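Local coordinates for protein 3-hydroxyacyl-CoA dehydrogenase (Brucella suis, PDB 4O5O) that probably catalyses the NAD-dependent oxidation of 3-hydroxyacyl-CoA to 3-ketoacyl-CoA, as a member of the short-chain dehydrogenase family with a Rossmann-type fold, at residues P99-L104 / L112-R117. Numbering follows the deposited sequence.
With EDO (1,2-ethanediol), chain D.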
loop_
_atom_site.group_PDB
_atom_site.type_symbol
_atom_site.label_atom_id
_atom_site.label_comp_id
_atom_site.label_asym_id
_atom_site.label_seq_id
_atom_site.Cartn_x
_atom_site.Cartn_y
_atom_site.Cartn_z
ATOM N N PRO B 99 13.380 15.299 12.489
ATOM C CA PRO B 99 13.351 15.298 13.939
ATOM C C PRO B 99 12.436 14.200 14.478
ATOM O O PRO B 99 11.623 13.615 13.730
ATOM C CB PRO B 99 12.814 16.685 14.266
ATOM C CG PRO B 99 11.887 16.988 13.128
ATOM C CD PRO B 99 12.504 16.339 11.909
ATOM N N GLY B 100 12.672 13.862 15.743
ATOM C CA GLY B 100 11.771 13.025 16.519
ATOM C C GLY B 100 11.167 13.841 17.635
ATOM O O GLY B 100 11.865 14.588 18.321
ATOM N N GLU B 101 9.860 13.749 17.786
ATOM C CA GLU B 101 9.191 14.445 18.874
ATOM C C GLU B 101 7.873 13.731 19.111
ATOM O O GLU B 101 7.098 13.486 18.180
ATOM C CB GLU B 101 8.931 15.917 18.495
ATOM C CG GLU B 101 8.351 16.726 19.665
ATOM C CD GLU B 101 8.175 18.213 19.340
ATOM O OE1 GLU B 101 8.627 18.637 18.244
ATOM O OE2 GLU B 101 7.588 18.946 20.183
ATOM N N LYS B 102 7.639 13.312 20.347
ATOM C CA LYS B 102 6.414 12.643 20.685
ATOM C C LYS B 102 5.201 13.565 20.613
ATOM O O LYS B 102 5.291 14.765 20.904
ATOM C CB LYS B 102 6.504 12.068 22.092
ATOM C CG LYS B 102 7.422 10.873 22.161
ATOM C CD LYS B 102 7.415 10.286 23.560
ATOM C CE LYS B 102 8.392 9.136 23.665
ATOM N NZ LYS B 102 8.199 8.493 24.991
ATOM N N VAL B 103 4.053 12.979 20.270
ATOM C CA VAL B 103 2.774 13.671 20.362
ATOM C C VAL B 103 2.560 14.157 21.809
ATOM O O VAL B 103 2.158 15.303 22.024
ATOM C CB VAL B 103 1.624 12.764 19.927
ATOM C CG1 VAL B 103 0.276 13.460 20.111
ATOM C CG2 VAL B 103 1.798 12.347 18.473
ATOM N N LEU B 104 2.822 13.280 22.784
ATOM C CA LEU B 104 2.698 13.604 24.216
ATOM C C LEU B 104 4.059 13.388 24.876
ATOM O O LEU B 104 4.492 12.261 25.075
ATOM C CB LEU B 104 1.616 12.769 24.884
ATOM C CG LEU B 104 0.207 12.911 24.337
ATOM C CD1 LEU B 104 -0.720 12.001 25.131
ATOM C CD2 LEU B 104 -0.294 14.341 24.394
ATOM N N LEU B 112 3.344 22.838 18.070
ATOM C CA LEU B 112 2.792 23.033 16.746
ATOM C C LEU B 112 3.838 23.596 15.780
ATOM O O LEU B 112 3.883 23.248 14.603
ATOM C CB LEU B 112 1.544 23.897 16.820
ATOM C CG LEU B 112 0.732 24.023 15.529
ATOM C CD1 LEU B 112 0.283 22.641 15.053
ATOM C CD2 LEU B 112 -0.444 24.956 15.710
ATOM N N GLU B 113 4.716 24.429 16.305
ATOM C CA GLU B 113 5.707 25.109 15.467
ATOM C C GLU B 113 6.706 24.122 14.825
ATOM O O GLU B 113 7.145 24.312 13.695
ATOM C CB GLU B 113 6.454 26.189 16.303
ATOM C CG GLU B 113 5.576 27.307 16.908
ATOM C CD GLU B 113 4.963 27.024 18.297
ATOM O OE1 GLU B 113 4.743 25.854 18.706
ATOM O OE2 GLU B 113 4.664 28.032 18.981
ATOM N N THR B 114 7.124 23.112 15.591
ATOM C CA THR B 114 8.078 22.116 15.086
ATOM C C THR B 114 7.433 21.201 14.011
ATOM O O THR B 114 8.057 20.897 13.003
ATOM C CB THR B 114 8.619 21.282 16.250
ATOM O OG1 THR B 114 7.513 20.728 16.947
ATOM C CG2 THR B 114 9.492 22.159 17.165
ATOM N N PHE B 115 6.172 20.806 14.215
ATOM C CA PHE B 115 5.441 20.050 13.198
ATOM C C PHE B 115 5.362 20.900 11.935
ATOM O O PHE B 115 5.647 20.425 10.819
ATOM C CB PHE B 115 4.024 19.714 13.683
ATOM C CG PHE B 115 3.241 18.826 12.741
ATOM C CD1 PHE B 115 2.482 19.380 11.736
ATOM C CD2 PHE B 115 3.224 17.441 12.901
ATOM C CE1 PHE B 115 1.746 18.576 10.875
ATOM C CE2 PHE B 115 2.496 16.638 12.044
ATOM C CZ PHE B 115 1.767 17.202 11.011
ATOM N N THR B 116 5.027 22.180 12.106
ATOM C CA THR B 116 4.902 23.061 10.970
ATOM C C THR B 116 6.225 23.219 10.196
ATOM O O THR B 116 6.228 23.208 8.977
ATOM C CB THR B 116 4.330 24.435 11.394
ATOM O OG1 THR B 116 3.030 24.248 11.969
ATOM C CG2 THR B 116 4.247 25.406 10.216
ATOM N N ARG B 117 7.344 23.378 10.910
ATOM C CA ARG B 117 8.654 23.507 10.270
ATOM C C ARG B 117 9.026 22.277 9.453
ATOM O O ARG B 117 9.546 22.388 8.351
ATOM C CB ARG B 117 9.742 23.807 11.310
ATOM C CG ARG B 117 11.140 23.969 10.725
ATOM C CD ARG B 117 12.192 24.368 11.766
ATOM N NE ARG B 117 13.549 24.432 11.200
ATOM C CZ ARG B 117 14.412 23.410 11.132
ATOM N NH1 ARG B 117 14.103 22.188 11.595
ATOM N NH2 ARG B 117 15.611 23.614 10.588
HETATM C C1 EDO D . 5.218 11.349 28.432
HETATM O O1 EDO D . 5.927 11.217 27.196
HETATM C C2 EDO D . 4.096 10.320 28.482
HETATM O O2 EDO D . 3.111 10.596 27.478
#
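At the N-terminal end of helix 112-137 in this Rossmann-type short-chain dehydrogenase, the carboxylate of E101 meets the hydroxyl of T114, joining the loop after strand 90-93 to the first turn of the helix. E101 reaches across nearly fully stretched, with CG anti to the backbone N (chi1 -174°) and CD anti to CA. Its OE1 makes the closest approach, 2.7 Å from T114 OG1 and 3.3 Å from T114 CB. The two side chains meet at about a right angle. T114 holds its hydroxyl between its own N and carbonyl carbon (chi1 55°), which also places OG1 within hydrogen-bonding range of K111 O. The other carboxylate oxygen, E101 OE2, accepts from K111 N, while the E101 backbone is hydrogen-bonded to G165. Within the helix, T116 OG1 donates to L112 O at 2.9 Å from above the carbonyl plane, 41° out of it, and T116 N shares the same acceptor. At the far end of the loop, both hydroxyls of a 1,2-ethanediol, probably from the crystallisation liquor, hydrogen-bond to L104 O, EDO O1 at 2.8 Å from it. The second subunit lies close by: the two carboxylate oxygens of its E186 take V103 N and L104 N, and F115 stacks on F127 of that subunit. Across the contact itself, a small surface patch, the E101 carboxylate thus links one oxygen to the K111 amide just before the helix and sets the other against a threonine hydroxyl. The N-terminal end of the helix would be expected to favour its negative charge.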